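Local coordinates for Cd1 (Flavonifractor plautii, PDB 7D39), which binds flavin mononucleotide and, as an ene-reductase of gut bacteria, probably uses it to reduce flavones and flavonols at the start of their breakdown, at residues Met1-Asn15 / Lys76-Pro88. Residues are numbered along the deposited sequence; the frame is centred on the assembly and turned at random.
With FMN (flavin mononucleotide), chain B.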
loop_
_atom_site.group_PDB
_atom_site.type_symbol
_atom_site.label_atom_id
_atom_site.label_comp_id
_atom_site.label_asym_id
_atom_site.label_seq_id
_atom_site.Cartn_x
_atom_site.Cartn_y
_atom_site.Cartn_z
HETATM N N MSE A 1 -9.997 12.101 -17.131
HETATM C CA MSE A 1 -9.280 11.463 -16.072
HETATM C C MSE A 1 -9.839 11.965 -14.776
HETATM O O MSE A 1 -10.099 13.139 -14.642
HETATM C CB MSE A 1 -7.784 11.645 -16.263
HETATM C CG MSE A 1 -7.160 12.852 -15.593
HETATM SE SE MSE A 1 -6.573 14.189 -16.923
HETATM C CE MSE A 1 -8.271 14.212 -17.885
ATOM N N LYS A 2 -10.081 11.058 -13.851
ATOM C CA LYS A 2 -10.689 11.313 -12.571
ATOM C C LYS A 2 -9.666 11.071 -11.494
ATOM O O LYS A 2 -9.184 9.984 -11.359
ATOM C CB LYS A 2 -11.778 10.302 -12.374
ATOM C CG LYS A 2 -13.053 10.767 -11.753
ATOM C CD LYS A 2 -14.183 10.087 -12.506
ATOM C CE LYS A 2 -15.425 9.861 -11.661
ATOM N NZ LYS A 2 -15.227 8.896 -10.552
ATOM N N ILE A 3 -9.333 12.097 -10.737
ATOM C CA ILE A 3 -8.421 11.969 -9.628
ATOM C C ILE A 3 -9.127 12.062 -8.287
ATOM O O ILE A 3 -9.865 12.985 -8.042
ATOM C CB ILE A 3 -7.280 12.984 -9.721
ATOM C CG1 ILE A 3 -6.492 12.792 -11.005
ATOM C CG2 ILE A 3 -6.381 12.915 -8.514
ATOM C CD1 ILE A 3 -5.770 11.481 -11.089
ATOM N N LEU A 4 -8.890 11.078 -7.437
ATOM C CA LEU A 4 -9.335 11.086 -6.064
ATOM C C LEU A 4 -8.228 11.438 -5.091
ATOM O O LEU A 4 -7.202 10.841 -5.081
ATOM C CB LEU A 4 -9.965 9.750 -5.693
ATOM C CG LEU A 4 -10.483 9.518 -4.279
ATOM C CD1 LEU A 4 -11.710 10.324 -3.974
ATOM C CD2 LEU A 4 -10.748 8.059 -4.021
ATOM N N GLY A 5 -8.484 12.434 -4.277
ATOM C CA GLY A 5 -7.682 12.749 -3.131
ATOM C C GLY A 5 -8.227 12.298 -1.801
ATOM O O GLY A 5 -9.350 12.528 -1.465
ATOM N N ILE A 6 -7.376 11.656 -1.051
ATOM C CA ILE A 6 -7.681 11.148 0.259
ATOM C C ILE A 6 -6.727 11.718 1.297
ATOM O O ILE A 6 -5.555 11.726 1.100
ATOM C CB ILE A 6 -7.622 9.608 0.313
ATOM C CG1 ILE A 6 -8.497 8.981 -0.760
ATOM C CG2 ILE A 6 -7.918 9.118 1.710
ATOM C CD1 ILE A 6 -8.295 7.508 -0.947
ATOM N N SER A 7 -7.261 12.177 2.405
ATOM C CA SER A 7 -6.433 12.673 3.493
ATOM C C SER A 7 -6.748 11.918 4.773
ATOM O O SER A 7 -7.914 11.769 5.144
ATOM C CB SER A 7 -6.629 14.168 3.707
ATOM O OG SER A 7 -6.132 14.530 4.972
ATOM N N GLY A 8 -5.705 11.446 5.444
ATOM C CA GLY A 8 -5.843 10.785 6.724
ATOM C C GLY A 8 -5.527 11.642 7.934
ATOM O O GLY A 8 -5.404 11.098 9.039
ATOM N N GLY A 9 -5.374 12.959 7.767
ATOM C CA GLY A 9 -5.100 13.854 8.871
ATOM C C GLY A 9 -6.376 14.336 9.537
ATOM O O GLY A 9 -7.478 13.861 9.258
HETATM N N MSE A 10 -6.220 15.310 10.434
HETATM C CA MSE A 10 -7.392 15.944 11.040
HETATM C C MSE A 10 -8.144 16.800 10.012
HETATM O O MSE A 10 -7.548 17.316 9.066
HETATM C CB MSE A 10 -7.000 16.819 12.236
HETATM C CG MSE A 10 -6.614 16.089 13.531
HETATM SE SE MSE A 10 -7.951 14.848 14.269
HETATM C CE MSE A 10 -9.605 15.766 13.736
ATOM N N ARG A 11 -9.447 16.967 10.206
ATOM C CA ARG A 11 -10.218 17.862 9.351
ATOM C C ARG A 11 -9.587 19.253 9.316
ATOM O O ARG A 11 -9.326 19.856 10.356
ATOM C CB ARG A 11 -11.663 17.960 9.851
ATOM C CG ARG A 11 -12.445 16.673 9.814
ATOM C CD ARG A 11 -13.767 16.848 10.546
ATOM N NE ARG A 11 -14.637 15.683 10.452
ATOM C CZ ARG A 11 -14.738 14.740 11.385
ATOM N NH1 ARG A 11 -14.009 14.813 12.493
ATOM N NH2 ARG A 11 -15.567 13.720 11.206
ATOM N N ASN A 12 -9.358 19.764 8.106
ATOM C CA ASN A 12 -8.814 21.099 7.881
ATOM C C ASN A 12 -7.363 21.222 8.331
ATOM O O ASN A 12 -6.876 22.333 8.565
ATOM C CB ASN A 12 -9.671 22.181 8.569
ATOM C CG ASN A 12 -11.152 22.129 8.150
ATOM O OD1 ASN A 12 -11.496 21.753 7.028
ATOM N ND2 ASN A 12 -12.028 22.495 9.067
ATOM N N GLY A 13 -6.649 20.107 8.453
ATOM C CA GLY A 13 -5.254 20.128 8.833
ATOM C C GLY A 13 -4.333 20.191 7.632
ATOM O O GLY A 13 -4.742 20.461 6.503
ATOM N N SER A 14 -3.057 19.904 7.892
ATOM C CA SER A 14 -2.039 20.031 6.857
ATOM C C SER A 14 -2.167 18.952 5.780
ATOM O O SER A 14 -1.957 19.225 4.593
ATOM C CB SER A 14 -0.659 20.006 7.507
ATOM O OG SER A 14 -0.506 21.130 8.384
ATOM N N ASN A 15 -2.501 17.721 6.158
ATOM C CA ASN A 15 -2.686 16.695 5.135
ATOM C C ASN A 15 -3.846 17.036 4.200
ATOM O O ASN A 15 -3.752 16.806 2.989
ATOM C CB ASN A 15 -2.885 15.322 5.780
ATOM C CG ASN A 15 -1.578 14.737 6.304
ATOM O OD1 ASN A 15 -0.860 14.040 5.572
ATOM N ND2 ASN A 15 -1.239 15.059 7.562
ATOM N N LYS A 76 -15.116 4.019 -4.228
ATOM C CA LYS A 76 -14.646 5.315 -4.713
ATOM C C LYS A 76 -13.258 5.192 -5.314
ATOM O O LYS A 76 -12.976 5.765 -6.371
ATOM C CB LYS A 76 -14.633 6.354 -3.588
ATOM C CG LYS A 76 -15.965 6.606 -2.878
ATOM C CD LYS A 76 -17.035 7.164 -3.801
ATOM C CE LYS A 76 -16.625 8.477 -4.400
ATOM N NZ LYS A 76 -17.793 9.141 -5.038
HETATM N N MSE A 77 -12.373 4.456 -4.654
HETATM C CA MSE A 77 -11.029 4.315 -5.170
HETATM C C MSE A 77 -11.040 3.582 -6.509
HETATM O O MSE A 77 -10.265 3.911 -7.396
HETATM C CB MSE A 77 -10.148 3.595 -4.167
HETATM C CG MSE A 77 -9.988 4.361 -2.880
HETATM SE SE MSE A 77 -9.104 3.325 -1.464
HETATM C CE MSE A 77 -7.229 3.742 -1.874
ATOM N N LEU A 78 -11.944 2.610 -6.660
ATOM C CA LEU A 78 -12.006 1.843 -7.903
ATOM C C LEU A 78 -12.536 2.679 -9.059
ATOM O O LEU A 78 -12.184 2.423 -10.213
ATOM C CB LEU A 78 -12.875 0.591 -7.716
ATOM C CG LEU A 78 -12.306 -0.580 -6.900
ATOM C CD1 LEU A 78 -13.379 -1.609 -6.610
ATOM C CD2 LEU A 78 -11.147 -1.234 -7.639
ATOM N N ASP A 79 -13.388 3.663 -8.779
ATOM C CA ASP A 79 -13.897 4.537 -9.826
ATOM C C ASP A 79 -12.890 5.586 -10.272
ATOM O O ASP A 79 -13.129 6.243 -11.288
ATOM C CB ASP A 79 -15.170 5.254 -9.370
ATOM C CG ASP A 79 -16.412 4.386 -9.473
ATOM O OD1 ASP A 79 -16.394 3.370 -10.209
ATOM O OD2 ASP A 79 -17.419 4.736 -8.812
ATOM N N ALA A 80 -11.800 5.776 -9.540
ATOM C CA ALA A 80 -10.812 6.798 -9.869
ATOM C C ALA A 80 -9.757 6.241 -10.814
ATOM O O ALA A 80 -9.366 5.077 -10.719
ATOM C CB ALA A 80 -10.134 7.326 -8.603
ATOM N N ASP A 81 -9.295 7.086 -11.736
ATOM C CA ASP A 81 -8.199 6.676 -12.602
ATOM C C ASP A 81 -6.852 6.857 -11.920
ATOM O O ASP A 81 -5.895 6.146 -12.244
ATOM C CB ASP A 81 -8.242 7.460 -13.918
ATOM C CG ASP A 81 -9.593 7.350 -14.624
ATOM O OD1 ASP A 81 -9.984 6.231 -15.047
ATOM O OD2 ASP A 81 -10.268 8.388 -14.767
ATOM N N GLY A 82 -6.769 7.789 -10.973
ATOM C CA GLY A 82 -5.554 8.038 -10.223
ATOM C C GLY A 82 -5.933 8.554 -8.851
ATOM O O GLY A 82 -7.017 9.113 -8.655
ATOM N N ILE A 83 -5.032 8.336 -7.893
ATOM C CA ILE A 83 -5.294 8.599 -6.481
ATOM C C ILE A 83 -4.088 9.282 -5.858
ATOM O O ILE A 83 -2.942 8.873 -6.080
ATOM C CB ILE A 83 -5.607 7.313 -5.692
ATOM C CG1 ILE A 83 -6.790 6.570 -6.279
ATOM C CG2 ILE A 83 -5.846 7.615 -4.235
ATOM C CD1 ILE A 83 -7.083 5.298 -5.538
ATOM N N VAL A 84 -4.366 10.288 -5.034
ATOM C CA VAL A 84 -3.374 10.981 -4.222
ATOM C C VAL A 84 -3.798 10.815 -2.770
ATOM O O VAL A 84 -4.912 11.193 -2.392
ATOM C CB VAL A 84 -3.261 12.469 -4.605
ATOM C CG1 VAL A 84 -2.110 13.125 -3.889
ATOM C CG2 VAL A 84 -3.053 12.586 -6.069
ATOM N N PHE A 85 -2.944 10.232 -1.966
ATOM C CA PHE A 85 -3.214 9.879 -0.612
ATOM C C PHE A 85 -2.223 10.569 0.301
ATOM O O PHE A 85 -1.056 10.292 0.249
ATOM C CB PHE A 85 -3.083 8.371 -0.481
ATOM C CG PHE A 85 -3.817 7.781 0.666
ATOM C CD1 PHE A 85 -4.479 6.598 0.525
ATOM C CD2 PHE A 85 -3.832 8.395 1.876
ATOM C CE1 PHE A 85 -5.145 6.053 1.566
ATOM C CE2 PHE A 85 -4.488 7.846 2.923
ATOM C CZ PHE A 85 -5.145 6.683 2.775
ATOM N N SER A 86 -2.703 11.460 1.134
ATOM C CA SER A 86 -1.889 12.129 2.118
ATOM C C SER A 86 -2.090 11.608 3.531
ATOM O O SER A 86 -3.154 11.627 4.019
ATOM C CB SER A 86 -2.116 13.622 2.053
ATOM O OG SER A 86 -1.169 14.344 2.741
ATOM N N THR A 87 -1.045 11.143 4.176
ATOM C CA THR A 87 -1.181 10.541 5.492
ATOM C C THR A 87 -0.264 11.221 6.492
ATOM O O THR A 87 0.883 11.543 6.172
ATOM C CB THR A 87 -0.852 9.039 5.464
ATOM O OG1 THR A 87 -1.021 8.489 6.779
ATOM C CG2 THR A 87 0.578 8.824 5.030
ATOM N N PRO A 88 -0.753 11.481 7.699
ATOM C CA PRO A 88 0.149 11.833 8.802
ATOM C C PRO A 88 1.161 10.722 9.030
ATOM O O PRO A 88 0.946 9.568 8.664
ATOM C CB PRO A 88 -0.784 11.967 10.009
ATOM C CG PRO A 88 -2.162 11.968 9.469
ATOM C CD PRO A 88 -2.154 11.346 8.125
HETATM N N1 FMN B . 5.504 13.183 13.369
HETATM C C2 FMN B . 6.674 12.750 12.923
HETATM O O2 FMN B . 7.208 13.582 12.184
HETATM N N3 FMN B . 7.186 11.540 13.278
HETATM C C4 FMN B . 6.458 10.738 14.088
HETATM O O4 FMN B . 6.784 9.636 14.490
HETATM C C4A FMN B . 5.161 11.212 14.594
HETATM N N5 FMN B . 4.405 10.498 15.393
HETATM C C5A FMN B . 3.209 10.888 15.831
HETATM C C6 FMN B . 2.427 10.110 16.665
HETATM C C7 FMN B . 1.185 10.541 17.111
HETATM C C7M FMN B . 0.352 9.687 18.031
HETATM C C8 FMN B . 0.698 11.882 16.704
HETATM C C8M FMN B . -0.634 12.375 17.198
HETATM C C9 FMN B . 1.493 12.658 15.878
HETATM C C9A FMN B . 2.715 12.207 15.423
HETATM N N10 FMN B . 3.520 13.010 14.607
HETATM C C10 FMN B . 4.721 12.505 14.168
HETATM C "C1'" FMN B . 3.004 14.304 14.178
HETATM C "C2'" FMN B . 2.007 14.145 13.021
HETATM O "O2'" FMN B . 2.597 13.610 11.852
HETATM C "C3'" FMN B . 1.279 15.492 12.740
HETATM O "O3'" FMN B . 0.521 15.899 13.845
HETATM C "C4'" FMN B . 0.423 15.446 11.451
HETATM O "O4'" FMN B . 1.215 15.469 10.277
HETATM C "C5'" FMN B . -0.600 16.569 11.455
HETATM O "O5'" FMN B . -1.383 16.590 10.311
HETATM P P FMN B . -2.780 17.122 10.084
HETATM O O1P FMN B . -3.186 16.768 8.806
HETATM O O2P FMN B . -3.600 16.499 11.040
HETATM O O3P FMN B . -2.569 18.531 10.184
#
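Ser-86 gives its hydroxyl to Asn-15, OG to OD1 at 2.9 Å, linking the strand 82-88 to the first turn of the helix 14-28. The donor approaches somewhat tilted from the amide plane. Fixed on that side, the Asn-15 amide directs ND2 to FMN O1P in a nearly straight bond of 2.9 Å (168°), while its backbone N reaches the same oxygen. Asparagine suits this place because its amide can accept from the serine and donate to the phosphate at once. Pro-88 presses CG to 3.5 Å from Gly-9 CA; glycine, having no side chain, lets that CA come to 3.5 Å from FMN O1P. Behind the phosphate loop, strands 2-7 and 82-88 run parallel, joined by alternating backbone bonds from Leu-4 to Gly-8.

Ile-6 sets CG2 over one face of the Phe-85 ring, a CH-pi contact 3.9 Å from the centroid. Its other branch, with CG1 anti to the carbonyl carbon (chi1 -54°), carries CD1 to Met-77 CE, a selenomethionine methyl, at 4.0 Å. Leu-4 lies across the same Met-77 chain, and its CB rests on Ala-80 CB, a small residue that suits the close turn from helix 70-79 into its strand. At that turn Asp-81 OD2 takes Lys-2 N on its anti lone pair at 2.8 Å, and Lys-2 O accepts from both Asp-81 N and Gly-82 N.

Further out, Ser-7 OG receives Gly-9 N in an ST turn and also bonds Asp-16, joining the start of the loop to the helix 14-28. Both are interior strands of a flavodoxin-like parallel sheet, with 32-37 and 138-144 flanking the pair. The phosphate is gripped by the backbone N of Met-10, Ser-14 and Asn-15 plus one amide, so neutral N-H groups near a helix N-terminus probably stabilise its negative charge.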